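Glutathione transferase o1 (Bombyx mori, PDB 3RBT) probably acts as an omega-class glutathione transferase, with glutathione-conjugating and glutathione-dependent dehydroascorbate reductase activities. Local coordinates at residues Y37-I50 / S92-H106. Numbering follows the deposited sequence.
Sequences YGHRVLLVLEAKRI and SVVICDYLDEKYTRH
Helices 37-47 and 92-102 run parallel, their N-to-C directions 5° apart and axes 9.6 Å apart, with Val41 set against Cys96 in the register. At the N-terminal end, Arg40 NH1 donates to Ser92 OG at 3.1 Å (N-H...O 156°), almost exactly in the guanidinium plane; Arg40 NE bonds Met178 O. Midway, Val41 CG1 meets Ile95 CG2 at 3.6 Å, the side chains crossing nearly perpendicularly. Val44 splits its branches: with CG1 anti to the backbone N (chi1 173°) and turned to Leu99, CG2 touches Cys96 SG at 3.5 Å. Beyond the Schellman motif at Arg49, Ile50 lies over one Tyr103 ring face, CD1 reaching CD1 of Tyr103 at 3.4 Å. Lys48, bent at chi3 and chi4, curls its ammonium group in beyond helix 92-102: NZ bonds Tyr103 O (2.8 Å) and Arg105 O (2.9 Å), weakly His106 O, and salt-bridges Asp100 OD1 (2.9 Å), on its anti side but out of the carboxylate plane. A methionine in its place would probably leave these carbonyls and Asp100 without their shared cation, and residues 103-106 less firmly tied to helix 37-47. This parallel pair belongs to the thioredoxin-like N-terminal domain of glutathione transferases, packing between its sheet and helices 113-138 and 174-186.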
loop_
_atom_site.group_PDB
_atom_site.type_symbol
_atom_site.label_atom_id
_atom_site.label_comp_id
_atom_site.label_asym_id
_atom_site.label_seq_id
_atom_site.Cartn_x
_atom_site.Cartn_y
_atom_site.Cartn_z
ATOM N N TYR A 37 7.366 6.531 11.473
ATOM C CA TYR A 37 6.585 5.318 11.177
ATOM C C TYR A 37 6.198 4.579 12.458
ATOM O O TYR A 37 5.081 4.046 12.569
ATOM C CB TYR A 37 7.339 4.398 10.219
ATOM C CG TYR A 37 7.497 4.983 8.821
ATOM C CD1 TYR A 37 6.439 4.955 7.906
ATOM C CD2 TYR A 37 8.697 5.595 8.435
ATOM C CE1 TYR A 37 6.579 5.509 6.616
ATOM C CE2 TYR A 37 8.850 6.140 7.151
ATOM C CZ TYR A 37 7.789 6.094 6.253
ATOM O OH TYR A 37 7.946 6.640 5.007
ATOM N N GLY A 38 7.109 4.578 13.436
ATOM C CA GLY A 38 6.800 4.090 14.776
ATOM C C GLY A 38 5.835 5.006 15.514
ATOM O O GLY A 38 4.955 4.533 16.221
ATOM N N HIS A 39 6.011 6.317 15.354
ATOM C CA HIS A 39 5.116 7.333 15.941
ATOM C C HIS A 39 3.662 7.065 15.517
ATOM O O HIS A 39 2.750 7.058 16.351
ATOM C CB HIS A 39 5.565 8.731 15.502
ATOM C CG HIS A 39 4.921 9.862 16.253
ATOM N ND1 HIS A 39 5.350 11.167 16.126
ATOM C CD2 HIS A 39 3.896 9.887 17.142
ATOM C CE1 HIS A 39 4.603 11.950 16.887
ATOM N NE2 HIS A 39 3.718 11.196 17.518
ATOM N N ARG A 40 3.474 6.826 14.221
ATOM C CA ARG A 40 2.222 6.338 13.643
ATOM C C ARG A 40 1.577 5.191 14.400
ATOM O O ARG A 40 0.395 5.247 14.745
ATOM C CB ARG A 40 2.486 5.823 12.231
ATOM C CG ARG A 40 2.091 6.729 11.141
ATOM C CD ARG A 40 2.153 5.973 9.816
ATOM N NE ARG A 40 1.782 6.871 8.733
ATOM C CZ ARG A 40 1.980 6.644 7.445
ATOM N NH1 ARG A 40 2.560 5.524 7.037
ATOM N NH2 ARG A 40 1.587 7.556 6.569
ATOM N N VAL A 41 2.349 4.126 14.604
ATOM C CA VAL A 41 1.858 2.945 15.283
ATOM C C VAL A 41 1.594 3.236 16.767
ATOM O O VAL A 41 0.621 2.734 17.326
ATOM C CB VAL A 41 2.813 1.735 15.101
ATOM C CG1 VAL A 41 2.257 0.503 15.815
ATOM C CG2 VAL A 41 3.012 1.435 13.604
ATOM N N LEU A 42 2.442 4.047 17.398
ATOM C CA LEU A 42 2.188 4.465 18.788
ATOM C C LEU A 42 0.850 5.205 18.936
ATOM O O LEU A 42 0.119 4.975 19.891
ATOM C CB LEU A 42 3.340 5.318 19.352
ATOM C CG LEU A 42 4.660 4.588 19.643
ATOM C CD1 LEU A 42 5.796 5.588 19.902
ATOM C CD2 LEU A 42 4.509 3.619 20.823
ATOM N N LEU A 43 0.549 6.090 17.992
ATOM C CA LEU A 43 -0.722 6.831 17.998
ATOM C C LEU A 43 -1.950 5.913 17.927
ATOM O O LEU A 43 -2.900 6.074 18.699
ATOM C CB LEU A 43 -0.762 7.840 16.845
ATOM C CG LEU A 43 0.235 8.998 16.928
ATOM C CD1 LEU A 43 0.189 9.856 15.642
ATOM C CD2 LEU A 43 0.065 9.844 18.200
ATOM N N VAL A 44 -1.909 4.955 16.999
ATOM C CA VAL A 44 -3.002 3.999 16.790
ATOM C C VAL A 44 -3.213 3.101 18.008
ATOM O O VAL A 44 -4.342 2.964 18.495
ATOM C CB VAL A 44 -2.789 3.181 15.485
ATOM C CG1 VAL A 44 -3.826 2.052 15.350
ATOM C CG2 VAL A 44 -2.863 4.118 14.286
ATOM N N LEU A 45 -2.132 2.513 18.514
ATOM C CA LEU A 45 -2.195 1.697 19.737
ATOM C C LEU A 45 -2.867 2.436 20.886
ATOM O O LEU A 45 -3.702 1.875 21.612
ATOM C CB LEU A 45 -0.790 1.287 20.175
ATOM C CG LEU A 45 -0.085 0.181 19.386
ATOM C CD1 LEU A 45 1.411 0.315 19.586
ATOM C CD2 LEU A 45 -0.576 -1.205 19.829
ATOM N N GLU A 46 -2.489 3.697 21.050
ATOM C CA GLU A 46 -3.020 4.535 22.116
ATOM C C GLU A 46 -4.498 4.846 21.836
ATOM O O GLU A 46 -5.345 4.676 22.710
ATOM C CB GLU A 46 -2.176 5.814 22.236
ATOM C CG GLU A 46 -2.206 6.490 23.608
ATOM C CD GLU A 46 -1.381 5.767 24.667
ATOM O OE1 GLU A 46 -0.168 5.551 24.473
ATOM O OE2 GLU A 46 -1.951 5.424 25.712
ATOM N N ALA A 47 -4.809 5.244 20.600
ATOM C CA ALA A 47 -6.198 5.506 20.189
ATOM C C ALA A 47 -7.110 4.306 20.435
ATOM O O ALA A 47 -8.254 4.465 20.852
ATOM C CB ALA A 47 -6.259 5.921 18.729
ATOM N N LYS A 48 -6.587 3.106 20.184
ATOM C CA LYS A 48 -7.374 1.885 20.360
ATOM C C LYS A 48 -7.270 1.333 21.776
ATOM O O LYS A 48 -7.918 0.342 22.112
ATOM C CB LYS A 48 -7.003 0.842 19.305
ATOM C CG LYS A 48 -7.204 1.363 17.858
ATOM C CD LYS A 48 -7.355 0.244 16.864
ATOM C CE LYS A 48 -8.510 -0.698 17.244
ATOM N NZ LYS A 48 -9.816 -0.271 16.677
ATOM N N ARG A 49 -6.468 1.997 22.607
ATOM C CA ARG A 49 -6.335 1.653 24.021
ATOM C C ARG A 49 -5.924 0.187 24.189
ATOM O O ARG A 49 -6.535 -0.578 24.937
ATOM C CB ARG A 49 -7.627 2.007 24.772
ATOM C CG ARG A 49 -7.955 3.502 24.666
ATOM C CD ARG A 49 -9.179 3.879 25.451
ATOM N NE ARG A 49 -9.147 5.291 25.834
ATOM C CZ ARG A 49 -9.863 5.812 26.825
ATOM N NH1 ARG A 49 -10.674 5.043 27.544
ATOM N NH2 ARG A 49 -9.764 7.108 27.103
ATOM N N ILE A 50 -4.885 -0.188 23.448
ATOM C CA ILE A 50 -4.295 -1.525 23.504
ATOM C C ILE A 50 -3.017 -1.429 24.327
ATOM O O ILE A 50 -2.218 -0.502 24.166
ATOM C CB ILE A 50 -3.968 -2.056 22.081
ATOM C CG1 ILE A 50 -5.218 -2.030 21.185
ATOM C CG2 ILE A 50 -3.367 -3.466 22.146
ATOM C CD1 ILE A 50 -4.890 -2.042 19.681
ATOM N N SER A 92 4.027 -0.005 8.514
ATOM C CA SER A 92 3.171 0.767 9.437
ATOM C C SER A 92 1.694 0.773 9.049
ATOM O O SER A 92 0.829 0.690 9.913
ATOM C CB SER A 92 3.677 2.215 9.594
ATOM O OG SER A 92 3.545 2.935 8.377
ATOM N N VAL A 93 1.419 0.871 7.750
ATOM C CA VAL A 93 0.050 0.793 7.239
ATOM C C VAL A 93 -0.594 -0.561 7.540
ATOM O O VAL A 93 -1.707 -0.622 8.051
ATOM C CB VAL A 93 -0.015 1.063 5.716
ATOM C CG1 VAL A 93 -1.464 0.959 5.223
ATOM C CG2 VAL A 93 0.558 2.441 5.395
ATOM N N VAL A 94 0.111 -1.642 7.222
ATOM C CA VAL A 94 -0.399 -2.993 7.476
ATOM C C VAL A 94 -0.613 -3.216 8.982
ATOM O O VAL A 94 -1.636 -3.789 9.408
ATOM C CB VAL A 94 0.543 -4.058 6.880
ATOM C CG1 VAL A 94 0.076 -5.457 7.227
ATOM C CG2 VAL A 94 0.624 -3.889 5.368
ATOM N N ILE A 95 0.344 -2.728 9.770
ATOM C CA ILE A 95 0.307 -2.830 11.235
ATOM C C ILE A 95 -0.915 -2.122 11.812
ATOM O O ILE A 95 -1.656 -2.699 12.606
ATOM C CB ILE A 95 1.604 -2.275 11.881
ATOM C CG1 ILE A 95 2.760 -3.274 11.683
ATOM C CG2 ILE A 95 1.393 -2.036 13.352
ATOM C CD1 ILE A 95 4.182 -2.689 11.914
ATOM N N CYS A 96 -1.129 -0.880 11.391
ATOM C CA CYS A 96 -2.215 -0.080 11.916
ATOM C C CYS A 96 -3.566 -0.629 11.482
ATOM O O CYS A 96 -4.513 -0.594 12.266
ATOM C CB CYS A 96 -2.063 1.385 11.488
ATOM S SG CYS A 96 -0.684 2.260 12.297
ATOM N N ASP A 97 -3.647 -1.131 10.245
ATOM C CA ASP A 97 -4.875 -1.739 9.728
ATOM C C ASP A 97 -5.183 -3.063 10.429
ATOM O O ASP A 97 -6.346 -3.344 10.748
ATOM C CB ASP A 97 -4.827 -1.920 8.198
ATOM C CG ASP A 97 -4.924 -0.581 7.443
ATOM O OD1 ASP A 97 -5.242 0.454 8.066
ATOM O OD2 ASP A 97 -4.704 -0.569 6.217
ATOM N N TYR A 98 -4.135 -3.846 10.692
ATOM C CA TYR A 98 -4.269 -5.059 11.501
ATOM C C TYR A 98 -4.922 -4.717 12.842
ATOM O O TYR A 98 -5.893 -5.342 13.236
ATOM C CB TYR A 98 -2.909 -5.745 11.736
ATOM C CG TYR A 98 -3.000 -6.768 12.838
ATOM C CD1 TYR A 98 -3.562 -8.020 12.598
ATOM C CD2 TYR A 98 -2.589 -6.463 14.136
ATOM C CE1 TYR A 98 -3.681 -8.956 13.615
ATOM C CE2 TYR A 98 -2.710 -7.398 15.160
ATOM C CZ TYR A 98 -3.258 -8.635 14.895
ATOM O OH TYR A 98 -3.386 -9.571 15.905
ATOM N N LEU A 99 -4.377 -3.713 13.525
ATOM C CA LEU A 99 -4.880 -3.280 14.829
ATOM C C LEU A 99 -6.328 -2.821 14.764
ATOM O O LEU A 99 -7.109 -3.128 15.661
ATOM C CB LEU A 99 -4.003 -2.165 15.411
ATOM C CG LEU A 99 -2.548 -2.572 15.713
ATOM C CD1 LEU A 99 -1.722 -1.354 16.104
ATOM C CD2 LEU A 99 -2.516 -3.645 16.815
ATOM N N ASP A 100 -6.689 -2.101 13.701
ATOM C CA ASP A 100 -8.058 -1.603 13.569
ATOM C C ASP A 100 -9.094 -2.699 13.299
ATOM O O ASP A 100 -10.261 -2.561 13.697
ATOM C CB ASP A 100 -8.175 -0.491 12.523
ATOM C CG ASP A 100 -9.353 0.424 12.791
ATOM O OD1 ASP A 100 -9.595 0.748 13.965
ATOM O OD2 ASP A 100 -10.032 0.836 11.840
ATOM N N GLU A 101 -8.662 -3.766 12.635
ATOM C CA GLU A 101 -9.482 -4.961 12.368
ATOM C C GLU A 101 -9.537 -5.932 13.552
ATOM O O GLU A 101 -10.594 -6.455 13.894
ATOM C CB GLU A 101 -8.912 -5.723 11.166
ATOM C CG GLU A 101 -9.116 -5.064 9.833
ATOM C CD GLU A 101 -8.444 -5.792 8.678
ATOM O OE1 GLU A 101 -8.483 -5.254 7.561
ATOM O OE2 GLU A 101 -7.867 -6.884 8.862
ATOM N N LYS A 102 -8.385 -6.201 14.156
ATOM C CA LYS A 102 -8.288 -7.172 15.255
ATOM C C LYS A 102 -9.094 -6.723 16.480
ATOM O O LYS A 102 -9.805 -7.518 17.107
ATOM C CB LYS A 102 -6.821 -7.393 15.638
ATOM C CG LYS A 102 -6.576 -8.445 16.740
ATOM C CD LYS A 102 -7.002 -9.849 16.320
ATOM C CE LYS A 102 -6.641 -10.861 17.403
ATOM N NZ LYS A 102 -7.023 -12.247 17.028
ATOM N N TYR A 103 -8.971 -5.441 16.805
ATOM C CA TYR A 103 -9.601 -4.871 17.988
ATOM C C TYR A 103 -10.775 -4.003 17.540
ATOM O O TYR A 103 -10.590 -2.959 16.925
ATOM C CB TYR A 103 -8.567 -4.081 18.798
ATOM C CG TYR A 103 -7.349 -4.911 19.172
ATOM C CD1 TYR A 103 -6.203 -4.900 18.375
ATOM C CD2 TYR A 103 -7.356 -5.730 20.310
ATOM C CE1 TYR A 103 -5.087 -5.669 18.707
ATOM C CE2 TYR A 103 -6.247 -6.508 20.652
ATOM C CZ TYR A 103 -5.116 -6.467 19.843
ATOM O OH TYR A 103 -4.018 -7.220 20.165
ATOM N N THR A 104 -11.979 -4.474 17.837
ATOM C CA THR A 104 -13.223 -3.890 17.330
ATOM C C THR A 104 -13.664 -2.605 18.050
ATOM O O THR A 104 -14.366 -1.786 17.467
ATOM C CB THR A 104 -14.364 -4.928 17.361
ATOM O OG1 THR A 104 -14.393 -5.552 18.645
ATOM C CG2 THR A 104 -14.139 -6.015 16.291
ATOM N N ARG A 105 -13.265 -2.436 19.307
ATOM C CA ARG A 105 -13.509 -1.184 20.034
ATOM C C ARG A 105 -12.684 -0.037 19.447
ATOM O O ARG A 105 -11.584 -0.257 18.945
ATOM C CB ARG A 105 -13.180 -1.345 21.523
ATOM C CG ARG A 105 -14.348 -1.858 22.377
ATOM C CD ARG A 105 -14.010 -1.804 23.868
ATOM N NE ARG A 105 -13.782 -3.136 24.435
ATOM C CZ ARG A 105 -12.965 -3.405 25.455
ATOM N NH1 ARG A 105 -12.846 -4.652 25.898
ATOM N NH2 ARG A 105 -12.261 -2.434 26.032
ATOM N N HIS A 106 -13.225 1.180 19.524
ATOM C CA HIS A 106 -12.534 2.407 19.097
ATOM C C HIS A 106 -12.021 2.338 17.651
ATOM O O HIS A 106 -10.843 2.592 17.386
ATOM C CB HIS A 106 -11.388 2.739 20.055
ATOM C CG HIS A 106 -11.716 2.486 21.493
ATOM N ND1 HIS A 106 -12.674 3.206 22.173
ATOM C CD2 HIS A 106 -11.224 1.584 22.376
ATOM C CE1 HIS A 106 -12.754 2.764 23.416
ATOM N NE2 HIS A 106 -11.880 1.784 23.566
#